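Side-chain contacts in putative aspartyl-tRNA synthetase (Leishmania major, PDB 6OD8), which probably joins L-aspartate to tRNA(Asp) at the expense of ATP, as a class II aminoacyl-tRNA synthetase: residues 181-186 with 201-206; 188-191 with 197-200; 245-250 with 290-295; 273-278 with 313-318. All blocks are in the same frame, centred on the assembly; numbering follows the deposited sequence.

Contact 1. Residues 181-186 with 201-206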
loop_
_atom_site.group_PDB
_atom_site.type_symbol
_atom_site.label_atom_id
_atom_site.label_comp_id
_atom_site.label_asym_id
_atom_site.label_seq_id
_atom_site.Cartn_x
_atom_site.Cartn_y
_atom_site.Cartn_z
ATOM N N LEU A 181 6.009 -21.347 -27.958
ATOM C CA LEU A 181 6.244 -20.576 -26.742
ATOM C C LEU A 181 7.378 -19.586 -26.967
ATOM O O LEU A 181 8.280 -19.850 -27.765
ATOM C CB LEU A 181 6.596 -21.500 -25.569
ATOM C CG LEU A 181 5.519 -22.498 -25.143
ATOM C CD1 LEU A 181 6.031 -23.386 -24.038
ATOM C CD2 LEU A 181 4.273 -21.762 -24.684
ATOM N N PRO A 182 7.369 -18.428 -26.295
ATOM C CA PRO A 182 8.518 -17.513 -26.425
ATOM C C PRO A 182 9.807 -18.116 -25.897
ATOM O O PRO A 182 10.892 -17.726 -26.333
ATOM C CB PRO A 182 8.086 -16.288 -25.605
ATOM C CG PRO A 182 7.073 -16.814 -24.638
ATOM C CD PRO A 182 6.353 -17.928 -25.357
ATOM N N PHE A 183 9.700 -19.036 -24.942
ATOM C CA PHE A 183 10.786 -19.801 -24.351
ATOM C C PHE A 183 10.113 -20.848 -23.484
ATOM O O PHE A 183 8.943 -20.699 -23.130
ATOM C CB PHE A 183 11.741 -18.925 -23.520
ATOM C CG PHE A 183 11.037 -18.001 -22.547
ATOM C CD1 PHE A 183 10.836 -16.667 -22.865
ATOM C CD2 PHE A 183 10.583 -18.469 -21.322
ATOM C CE1 PHE A 183 10.183 -15.816 -21.982
ATOM C CE2 PHE A 183 9.927 -17.624 -20.425
ATOM C CZ PHE A 183 9.732 -16.294 -20.756
ATOM N N THR A 184 10.857 -21.899 -23.136
ATOM C CA THR A 184 10.287 -22.941 -22.286
ATOM C C THR A 184 10.499 -22.619 -20.810
ATOM O O THR A 184 11.429 -21.893 -20.427
ATOM C CB THR A 184 10.903 -24.312 -22.583
ATOM O OG1 THR A 184 12.299 -24.282 -22.234
ATOM C CG2 THR A 184 10.764 -24.661 -24.054
ATOM N N LEU A 185 9.628 -23.191 -19.973
ATOM C CA LEU A 185 9.789 -23.045 -18.529
ATOM C C LEU A 185 11.096 -23.669 -18.074
ATOM O O LEU A 185 11.812 -23.115 -17.226
ATOM C CB LEU A 185 8.604 -23.691 -17.807
ATOM C CG LEU A 185 7.323 -22.866 -17.761
ATOM C CD1 LEU A 185 6.440 -23.398 -16.654
ATOM C CD2 LEU A 185 7.618 -21.379 -17.553
ATOM N N GLU A 186 11.430 -24.819 -18.660
ATOM C CA GLU A 186 12.696 -25.483 -18.379
ATOM C C GLU A 186 13.874 -24.545 -18.586
ATOM O O GLU A 186 14.740 -24.419 -17.717
ATOM C CB GLU A 186 12.827 -26.716 -19.272
ATOM C CG GLU A 186 11.787 -27.815 -18.972
ATOM C CD GLU A 186 10.355 -27.524 -19.468
ATOM O OE1 GLU A 186 10.134 -26.586 -20.273
ATOM O OE2 GLU A 186 9.437 -28.264 -19.048
ATOM N N LEU A 201 17.597 -11.768 -20.153
ATOM C CA LEU A 201 16.671 -10.997 -19.339
ATOM C C LEU A 201 15.652 -10.250 -20.192
ATOM O O LEU A 201 14.469 -10.191 -19.838
ATOM C CB LEU A 201 17.459 -10.033 -18.443
ATOM C CG LEU A 201 16.598 -9.195 -17.501
ATOM C CD1 LEU A 201 15.744 -10.063 -16.595
ATOM C CD2 LEU A 201 17.495 -8.322 -16.659
ATOM N N ASP A 202 16.071 -9.683 -21.330
ATOM C CA ASP A 202 15.100 -8.946 -22.140
ATOM C C ASP A 202 14.009 -9.866 -22.688
ATOM O O ASP A 202 12.831 -9.493 -22.704
ATOM C CB ASP A 202 15.804 -8.189 -23.269
ATOM C CG ASP A 202 16.471 -6.897 -22.772
ATOM O OD1 ASP A 202 15.927 -6.251 -21.835
ATOM O OD2 ASP A 202 17.546 -6.534 -23.311
ATOM N N THR A 203 14.373 -11.071 -23.134
ATOM C CA THR A 203 13.359 -12.013 -23.603
ATOM C C THR A 203 12.416 -12.402 -22.470
ATOM O O THR A 203 11.198 -12.508 -22.661
ATOM C CB THR A 203 14.046 -13.244 -24.192
ATOM O OG1 THR A 203 14.951 -12.816 -25.211
ATOM C CG2 THR A 203 13.020 -14.202 -24.791
ATOM N N ARG A 204 12.974 -12.584 -21.277
ATOM C CA ARG A 204 12.190 -12.843 -20.073
ATOM C C ARG A 204 11.151 -11.754 -19.832
ATOM O O ARG A 204 9.975 -12.036 -19.581
ATOM C CB ARG A 204 13.146 -12.915 -18.893
ATOM C CG ARG A 204 12.954 -14.022 -17.941
ATOM C CD ARG A 204 14.000 -13.907 -16.844
ATOM N NE ARG A 204 15.077 -14.875 -17.012
ATOM C CZ ARG A 204 14.979 -16.137 -16.607
ATOM N NH1 ARG A 204 13.854 -16.550 -16.028
ATOM N NH2 ARG A 204 15.985 -16.980 -16.772
ATOM N N LEU A 205 11.579 -10.491 -19.875
ATOM C CA LEU A 205 10.668 -9.409 -19.518
ATOM C C LEU A 205 9.677 -9.135 -20.635
ATOM O O LEU A 205 8.566 -8.667 -20.366
ATOM C CB LEU A 205 11.455 -8.138 -19.170
ATOM C CG LEU A 205 12.474 -8.311 -18.042
ATOM C CD1 LEU A 205 13.379 -7.051 -17.842
ATOM C CD2 LEU A 205 11.798 -8.716 -16.736
ATOM N N ASN A 206 10.047 -9.449 -21.878
ATOM C CA ASN A 206 9.154 -9.218 -23.007
ATOM C C ASN A 206 7.926 -10.120 -22.977
ATOM O O ASN A 206 6.920 -9.768 -23.592
ATOM C CB ASN A 206 9.895 -9.428 -24.328
ATOM C CG ASN A 206 10.877 -8.319 -24.622
ATOM O OD1 ASN A 206 10.820 -7.254 -24.008
ATOM N ND2 ASN A 206 11.786 -8.560 -25.557
#
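F183 sets its ring between its own backbone N and carbonyl carbon (chi1 48°), which aims the CD1–CE1 side at helix 201-206; with OG1 of T203 beside the backbone N (chi1 -55°), its methyl CG2 lies anti to that N, on the side the ring approaches. The two side chains slide past one another in opposite directions, with CD1 of F183 3.8 Å from CG2 of T203. One bond further round the ring, CE1 of F183 lies 3.5 Å from the carbonyl O of T203, which sits at the ring edge near its plane. CE1 of F183 also comes within 4.1 Å of CA of R204, tying the phenyl to the helix backbone. The guanidinium of R204 forms a salt bridge with D211 and a hydrogen bond to the carbonyl of A188. M210 of the following helix also touches F183, while P182 packs on L518 of the second subunit. T184 N-caps helix 185-189 through OG1 and the N of D187. With 132 Å² buried, the contact illustrates modest apolar docking of a connecting segment: dispersion dominates, and the ring's weakly positive C–H edge probably adds a slight electrostatic attraction to the T203 carbonyl oxygen.

Contact 2. Residues 188-191 with 197-200; sequences ASRK and AKVN
This is a loop closure at the protein surface, in which R190 bridges to A197 across the short connection between helix 185-189 and helix 201-206. The one direct hydrogen bond between the segments runs from NH1 of R190 to the carbonyl O of A197, at 2.7 Å. The oxygen lies in the guanidinium plane, and the donor lies in the carbonyl plane on a lone pair, although the N–H...O angle of 143° is bent. NH1 is shared with D187, whose carboxylate forms a salt bridge to it, so the guanidinium is pinned from the preceding helix too. R190 leaves the backbone extended and turns at chi3 (-72°), which puts NH1 beside the carbonyl of A197. K198 crosses the aliphatic part of R190 at about a right angle, with CD of K198 3.7 Å from CG of R190. CD of K198 also rests 3.6 Å from the carbonyl O of K191. The ammonium of K198 bonds to the carbonyls of G196 and A194 within the same loop. On the buried side, CG2 of V199 packs 3.6 Å from the backbone N of A188 and 4.1 Å from its CB. At the far end N200 N-caps helix 201-206 by accepting from T203 N. A short connection between two helices, closed by an arginine-to-carbonyl hydrogen bond, is consistent with the hinge that joins the OB-fold to the catalytic domain in aspartyl-tRNA synthetases.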
loop_
_atom_site.group_PDB
_atom_site.type_symbol
_atom_site.label_atom_id
_atom_site.label_comp_id
_atom_site.label_asym_id
_atom_site.label_seq_id
_atom_site.Cartn_x
_atom_site.Cartn_y
_atom_site.Cartn_z
ATOM N N ALA A 188 13.863 -21.222 -18.892
ATOM C CA ALA A 188 13.748 -20.036 -18.049
ATOM C C ALA A 188 14.074 -20.329 -16.590
ATOM O O ALA A 188 14.378 -19.391 -15.844
ATOM C CB ALA A 188 12.343 -19.441 -18.170
ATOM N N SER A 189 14.053 -21.607 -16.184
ATOM C CA SER A 189 14.317 -22.026 -14.812
ATOM C C SER A 189 15.752 -22.471 -14.581
ATOM O O SER A 189 16.131 -22.718 -13.429
ATOM C CB SER A 189 13.385 -23.176 -14.420
ATOM O OG SER A 189 12.044 -22.729 -14.357
ATOM N N ARG A 190 16.546 -22.586 -15.638
ATOM C CA ARG A 190 17.877 -23.163 -15.527
ATOM C C ARG A 190 18.834 -22.194 -14.830
ATOM O O ARG A 190 18.815 -20.987 -15.091
ATOM C CB ARG A 190 18.383 -23.530 -16.924
ATOM C CG ARG A 190 19.765 -24.159 -16.953
ATOM C CD ARG A 190 20.061 -24.807 -18.290
ATOM N NE ARG A 190 19.298 -26.036 -18.469
ATOM C CZ ARG A 190 18.277 -26.166 -19.307
ATOM N NH1 ARG A 190 17.908 -25.146 -20.067
ATOM N NH2 ARG A 190 17.639 -27.319 -19.391
ATOM N N LYS A 191 19.654 -22.730 -13.918
ATOM C CA LYS A 191 20.700 -21.939 -13.266
ATOM C C LYS A 191 21.709 -21.453 -14.296
ATOM O O LYS A 191 22.061 -22.182 -15.228
ATOM C CB LYS A 191 21.430 -22.768 -12.203
ATOM C CG LYS A 191 20.556 -23.341 -11.095
ATOM C CD LYS A 191 21.349 -24.287 -10.196
ATOM C CE LYS A 191 22.456 -23.561 -9.463
ATOM N NZ LYS A 191 23.325 -24.505 -8.693
ATOM N N ALA A 197 20.575 -24.344 -22.370
ATOM C CA ALA A 197 20.088 -23.061 -22.855
ATOM C C ALA A 197 19.510 -22.247 -21.705
ATOM O O ALA A 197 18.745 -22.768 -20.887
ATOM C CB ALA A 197 19.031 -23.269 -23.939
ATOM N N LYS A 198 19.895 -20.976 -21.632
ATOM C CA LYS A 198 19.308 -20.023 -20.704
ATOM C C LYS A 198 18.555 -18.946 -21.474
ATOM O O LYS A 198 18.793 -18.723 -22.662
ATOM C CB LYS A 198 20.375 -19.378 -19.814
ATOM C CG LYS A 198 20.581 -20.083 -18.485
ATOM C CD LYS A 198 21.392 -21.350 -18.648
ATOM C CE LYS A 198 22.854 -21.039 -18.938
ATOM N NZ LYS A 198 23.632 -22.286 -19.125
ATOM N N VAL A 199 17.637 -18.283 -20.781
ATOM C CA VAL A 199 16.842 -17.205 -21.355
ATOM C C VAL A 199 17.430 -15.882 -20.895
ATOM O O VAL A 199 17.636 -15.677 -19.692
ATOM C CB VAL A 199 15.369 -17.309 -20.932
ATOM C CG1 VAL A 199 14.570 -16.201 -21.588
ATOM C CG2 VAL A 199 14.828 -18.679 -21.276
ATOM N N ASN A 200 17.682 -14.976 -21.836
ATOM C CA ASN A 200 18.256 -13.716 -21.394
ATOM C C ASN A 200 17.161 -12.793 -20.872
ATOM O O ASN A 200 15.960 -12.997 -21.098
ATOM C CB ASN A 200 19.079 -13.058 -22.509
ATOM C CG ASN A 200 18.241 -12.536 -23.643
ATOM O OD1 ASN A 200 17.285 -11.792 -23.447
ATOM N ND2 ASN A 200 18.624 -12.897 -24.859
#

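Contact 3. Residues 245-250 with 290-295; sequences SPKIIN and VFEVGP
E292, on the first strand of the class II motif 2 hairpin (289-297), is gripped by three donors from 245-250: S245 twice and K247 once. OG of S245 donates to OE1 of E292 (2.6 Å), on that oxygen's syn lone pair, while the backbone N of S245 reaches OE2 of E292 at 2.9 Å in a nearly straight bond (170°). NZ of K247 completes the set with a salt bridge to OE2 of E292, also 2.9 Å, from above the carboxylate plane (63° out of it) and on the opposite face from the S245 N. Together they should fix the rotation of the carboxylate and favour its ionised form. Residues 245-250 lie where the long helix and strand of motif 1, the dimerisation element, end, with P246 probably its characteristic proline. The glutamate reaches across because its chain is extended, with CG anti to the backbone N (chi1 179°). K247 comes from the opposite direction, and its CD packs 3.8 Å from the carbonyl O of P295. The dimer interface adjoins: E310 of the second subunit accepts from the backbone N atoms of K247 and I248, and P295 meets P295 of that subunit. P275 touches both S245 and E292. One water extends the lysine's reach, accepting from NZ of K247 at 2.6 Å and donating to the carbonyl O of P295 at 3.1 Å.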
loop_
_atom_site.group_PDB
_atom_site.type_symbol
_atom_site.label_atom_id
_atom_site.label_comp_id
_atom_site.label_asym_id
_atom_site.label_seq_id
_atom_site.Cartn_x
_atom_site.Cartn_y
_atom_site.Cartn_z
ATOM N N SER A 245 -0.012 10.569 -0.825
ATOM C CA SER A 245 0.329 11.893 -1.315
ATOM C C SER A 245 0.465 11.876 -2.832
ATOM O O SER A 245 0.651 10.817 -3.438
ATOM C CB SER A 245 1.633 12.398 -0.654
ATOM O OG SER A 245 2.699 11.508 -0.848
ATOM N N PRO A 246 0.328 13.027 -3.491
ATOM C CA PRO A 246 0.223 13.010 -4.955
ATOM C C PRO A 246 1.549 12.720 -5.628
ATOM O O PRO A 246 2.623 13.134 -5.177
ATOM C CB PRO A 246 -0.272 14.425 -5.298
ATOM C CG PRO A 246 0.212 15.278 -4.137
ATOM C CD PRO A 246 0.073 14.367 -2.931
ATOM N N LYS A 247 1.458 12.023 -6.743
ATOM C CA LYS A 247 2.626 11.792 -7.571
ATOM C C LYS A 247 2.772 12.843 -8.655
ATOM O O LYS A 247 3.890 13.046 -9.150
ATOM C CB LYS A 247 2.564 10.379 -8.185
ATOM C CG LYS A 247 2.183 9.292 -7.168
ATOM C CD LYS A 247 3.069 9.340 -5.910
ATOM C CE LYS A 247 2.503 8.527 -4.721
ATOM N NZ LYS A 247 3.288 8.864 -3.442
ATOM N N ILE A 248 1.700 13.563 -8.980
ATOM C CA ILE A 248 1.786 14.722 -9.875
ATOM C C ILE A 248 2.103 15.963 -9.045
ATOM O O ILE A 248 1.422 16.251 -8.059
ATOM C CB ILE A 248 0.484 14.900 -10.672
ATOM C CG1 ILE A 248 0.301 13.696 -11.605
ATOM C CG2 ILE A 248 0.524 16.211 -11.465
ATOM C CD1 ILE A 248 -0.971 13.733 -12.437
ATOM N N ILE A 249 3.143 16.696 -9.434
ATOM C CA ILE A 249 3.525 17.926 -8.741
ATOM C C ILE A 249 3.690 19.060 -9.744
ATOM O O ILE A 249 3.790 18.848 -10.952
ATOM C CB ILE A 249 4.801 17.727 -7.894
ATOM C CG1 ILE A 249 5.994 17.296 -8.762
ATOM C CG2 ILE A 249 4.524 16.702 -6.799
ATOM C CD1 ILE A 249 7.318 17.110 -7.938
ATOM N N ASN A 250 3.654 20.296 -9.244
ATOM C CA ASN A 250 3.580 21.399 -10.184
ATOM C C ASN A 250 4.948 21.838 -10.684
ATOM O O ASN A 250 5.016 22.613 -11.640
ATOM C CB ASN A 250 2.858 22.605 -9.576
ATOM C CG ASN A 250 3.688 23.311 -8.553
ATOM O OD1 ASN A 250 4.549 22.704 -7.916
ATOM N ND2 ASN A 250 3.443 24.601 -8.383
ATOM N N VAL A 290 3.636 8.684 10.222
ATOM C CA VAL A 290 3.018 8.291 8.958
ATOM C C VAL A 290 3.907 7.311 8.204
ATOM O O VAL A 290 5.123 7.295 8.347
ATOM C CB VAL A 290 2.715 9.501 8.034
ATOM C CG1 VAL A 290 1.677 10.422 8.660
ATOM C CG2 VAL A 290 4.012 10.306 7.718
ATOM N N PHE A 291 3.277 6.536 7.331
ATOM C CA PHE A 291 4.012 5.782 6.337
ATOM C C PHE A 291 3.262 5.848 5.020
ATOM O O PHE A 291 2.060 6.126 4.972
ATOM C CB PHE A 291 4.240 4.326 6.762
ATOM C CG PHE A 291 2.975 3.470 6.751
ATOM C CD1 PHE A 291 2.512 2.890 5.563
ATOM C CD2 PHE A 291 2.272 3.244 7.928
ATOM C CE1 PHE A 291 1.344 2.078 5.549
ATOM C CE2 PHE A 291 1.096 2.443 7.919
ATOM C CZ PHE A 291 0.651 1.872 6.732
ATOM N N GLU A 292 3.992 5.587 3.942
ATOM C CA GLU A 292 3.390 5.534 2.624
ATOM C C GLU A 292 4.043 4.424 1.819
ATOM O O GLU A 292 5.252 4.206 1.902
ATOM C CB GLU A 292 3.520 6.889 1.889
ATOM C CG GLU A 292 2.916 6.868 0.476
ATOM C CD GLU A 292 2.514 8.245 -0.049
ATOM O OE1 GLU A 292 2.910 9.290 0.520
ATOM O OE2 GLU A 292 1.816 8.278 -1.068
ATOM N N VAL A 293 3.243 3.733 1.017
ATOM C CA VAL A 293 3.745 2.719 0.095
ATOM C C VAL A 293 3.230 3.115 -1.277
ATOM O O VAL A 293 2.018 3.157 -1.485
ATOM C CB VAL A 293 3.268 1.303 0.462
ATOM C CG1 VAL A 293 3.795 0.267 -0.569
ATOM C CG2 VAL A 293 3.687 0.931 1.868
ATOM N N GLY A 294 4.127 3.469 -2.191
ATOM C CA GLY A 294 3.664 3.890 -3.488
ATOM C C GLY A 294 4.786 4.099 -4.474
ATOM O O GLY A 294 5.971 3.991 -4.136
ATOM N N PRO A 295 4.424 4.424 -5.713
ATOM C CA PRO A 295 5.434 4.575 -6.759
ATOM C C PRO A 295 6.316 5.787 -6.531
ATOM O O PRO A 295 5.883 6.820 -6.015
ATOM C CB PRO A 295 4.624 4.744 -8.052
ATOM C CG PRO A 295 3.180 4.770 -7.667
ATOM C CD PRO A 295 3.030 4.489 -6.213
HETATM O O HOH W 1 5.267 7.157 -3.009
#

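Contact 4. Residues 273-278 with 313-318; sequences QSPQLY and GLDVEM. With EDO (1,2-ethanediol), chain G; EDO (1,2-ethanediol), chain D.
P275, in the N-cap position of helix 276-283, faces segment 313-318 of strand 310-319 with its CA 7.6 Å from that of D315. Strand 310-319 is the second of the antiparallel motif 2 hairpin of class II synthetases; in aspartyl-tRNA synthetases the QSPQ sequence, here Q273 to Q276, lies at the amino-acid site. The proline ring and the aspartate come from opposite directions, CD of P275 lying 3.4 Å from OD1 of D315 in van der Waals packing. The carboxylate forms a salt bridge with K279 through OD2, while a 1,2-ethanediol, probably from the crystallisation liquor, donates to OD1. Q276 bends at chi2 (67°), bringing its amide back to cross E317 at about a right angle, the planes 83° apart. NE2 of Q276 lies 4.2 Å from OE1 of E317; the amide bonds instead to Q280, and the carboxylate forms a salt bridge with R488. S274 forms an ST turn, its OG accepting from the backbone N of Q276 at 3.1 Å (157°). A second ethanediol occupies the helix start: its O2 donates to the carbonyl O of S274 at 2.7 Å and accepts from the backbone N of L277 at 2.9 Å.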
loop_
_atom_site.group_PDB
_atom_site.type_symbol
_atom_site.label_atom_id
_atom_site.label_comp_id
_atom_site.label_asym_id
_atom_site.label_seq_id
_atom_site.Cartn_x
_atom_site.Cartn_y
_atom_site.Cartn_z
ATOM N N GLN A 273 9.633 12.507 -7.299
ATOM C CA GLN A 273 10.650 11.482 -7.151
ATOM C C GLN A 273 10.387 10.646 -5.923
ATOM O O GLN A 273 10.780 9.473 -5.870
ATOM C CB GLN A 273 12.051 12.129 -7.064
ATOM N N SER A 274 9.724 11.228 -4.933
ATOM C CA SER A 274 9.439 10.548 -3.682
ATOM C C SER A 274 8.429 11.396 -2.931
ATOM O O SER A 274 8.247 12.569 -3.271
ATOM C CB SER A 274 10.715 10.354 -2.847
ATOM O OG SER A 274 10.924 11.490 -2.055
ATOM N N PRO A 275 7.765 10.833 -1.911
ATOM C CA PRO A 275 6.808 11.638 -1.144
ATOM C C PRO A 275 7.482 12.481 -0.062
ATOM O O PRO A 275 6.804 12.923 0.858
ATOM C CB PRO A 275 5.880 10.583 -0.545
ATOM C CG PRO A 275 6.823 9.432 -0.268
ATOM C CD PRO A 275 7.801 9.435 -1.436
ATOM N N GLN A 276 8.807 12.670 -0.137
ATOM C CA GLN A 276 9.565 13.344 0.925
ATOM C C GLN A 276 8.901 14.613 1.450
ATOM O O GLN A 276 8.679 14.762 2.648
ATOM C CB GLN A 276 10.970 13.696 0.419
ATOM C CG GLN A 276 11.805 14.473 1.440
ATOM C CD GLN A 276 12.126 13.616 2.648
ATOM O OE1 GLN A 276 12.497 12.454 2.504
ATOM N NE2 GLN A 276 11.963 14.169 3.834
ATOM N N LEU A 277 8.612 15.562 0.569
ATOM C CA LEU A 277 8.089 16.838 1.045
ATOM C C LEU A 277 6.714 16.674 1.700
ATOM O O LEU A 277 6.455 17.252 2.759
ATOM C CB LEU A 277 8.016 17.842 -0.107
ATOM C CG LEU A 277 9.273 18.081 -0.950
ATOM C CD1 LEU A 277 9.030 19.295 -1.847
ATOM C CD2 LEU A 277 10.514 18.306 -0.085
ATOM N N TYR A 278 5.826 15.879 1.092
ATOM C CA TYR A 278 4.475 15.713 1.635
ATOM C C TYR A 278 4.485 14.991 2.977
ATOM O O TYR A 278 3.710 15.341 3.873
ATOM C CB TYR A 278 3.591 14.965 0.633
ATOM C CG TYR A 278 3.357 15.785 -0.601
ATOM C CD1 TYR A 278 2.583 16.932 -0.543
ATOM C CD2 TYR A 278 3.922 15.428 -1.825
ATOM C CE1 TYR A 278 2.389 17.723 -1.662
ATOM C CE2 TYR A 278 3.715 16.220 -2.955
ATOM C CZ TYR A 278 2.963 17.351 -2.862
ATOM O OH TYR A 278 2.771 18.125 -3.984
ATOM N N GLY A 313 8.415 2.930 -3.310
ATOM C CA GLY A 313 9.026 3.418 -2.088
ATOM C C GLY A 313 8.200 3.055 -0.866
ATOM O O GLY A 313 6.974 3.168 -0.870
ATOM N N LEU A 314 8.894 2.614 0.174
ATOM C CA LEU A 314 8.323 2.373 1.491
ATOM C C LEU A 314 8.835 3.513 2.362
ATOM O O LEU A 314 10.034 3.573 2.660
ATOM C CB LEU A 314 8.768 1.011 2.023
ATOM C CG LEU A 314 8.719 -0.191 1.077
ATOM C CD1 LEU A 314 9.270 -1.462 1.738
ATOM C CD2 LEU A 314 7.236 -0.457 0.655
ATOM N N ASP A 315 7.959 4.460 2.710
ATOM C CA ASP A 315 8.407 5.715 3.296
ATOM C C ASP A 315 7.810 5.873 4.682
ATOM O O ASP A 315 6.672 5.456 4.927
ATOM C CB ASP A 315 8.011 6.909 2.401
ATOM C CG ASP A 315 9.059 7.229 1.392
ATOM O OD1 ASP A 315 8.984 6.686 0.257
ATOM O OD2 ASP A 315 9.982 8.015 1.743
ATOM N N VAL A 316 8.593 6.460 5.585
ATOM C CA VAL A 316 8.213 6.646 6.978
ATOM C C VAL A 316 8.615 8.058 7.387
ATOM O O VAL A 316 9.696 8.534 7.019
ATOM C CB VAL A 316 8.885 5.582 7.889
ATOM C CG1 VAL A 316 8.564 5.832 9.370
ATOM C CG2 VAL A 316 8.460 4.152 7.487
ATOM N N GLU A 317 7.747 8.741 8.137
ATOM C CA GLU A 317 8.140 10.003 8.773
ATOM C C GLU A 317 7.485 10.059 10.148
ATOM O O GLU A 317 6.376 9.552 10.325
ATOM C CB GLU A 317 7.749 11.240 7.906
ATOM C CG GLU A 317 8.522 12.564 8.250
ATOM C CD GLU A 317 9.926 12.623 7.649
ATOM O OE1 GLU A 317 10.269 11.784 6.780
ATOM O OE2 GLU A 317 10.699 13.529 8.032
ATOM N N MET A 318 8.182 10.648 11.135
ATOM C CA MET A 318 7.657 10.634 12.496
ATOM C C MET A 318 8.199 11.814 13.293
ATOM O O MET A 318 9.304 12.295 13.037
ATOM C CB MET A 318 8.036 9.328 13.209
ATOM C CG MET A 318 9.575 9.131 13.225
ATOM S SD MET A 318 10.038 7.551 13.941
ATOM C CE MET A 318 9.921 8.030 15.670
HETATM C C1 EDO G . 7.911 16.562 -4.124
HETATM O O1 EDO G . 8.997 15.826 -4.718
HETATM C C2 EDO G . 7.087 15.628 -3.230
HETATM O O2 EDO G . 7.894 15.016 -2.196
HETATM C C1 EDO D . 12.452 5.385 -0.906
HETATM O O1 EDO D . 13.615 5.999 -1.465
HETATM C C2 EDO D . 11.287 5.851 -1.741
HETATM O O2 EDO D . 10.986 7.206 -1.443
HETATM O O HOH W 2 11.584 9.153 0.330
#

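The four contacts form two clusters. Contacts 1 and 2, their centres about 8 Å apart, share helix 185-189; contact 2 is nested within the loop that contact 1 closes, and F183 of contact 1 packs on A188 and V199 of contact 2. Contacts 3 and 4, centres about 7 Å apart, interleave along the chain and meet through neighbouring strands 289-297 and 310-319, whose backbones join E292 to D315 and G294 to G313. Between clusters the centres lie about 33 to 37 Å apart, and the first closes before the second opens. The first probably belongs to the hinge between the OB-fold and the catalytic domain, and the second lies in the catalytic sheet beside the dimer interface; contacts 1, 3 and 4 all reach the second subunit.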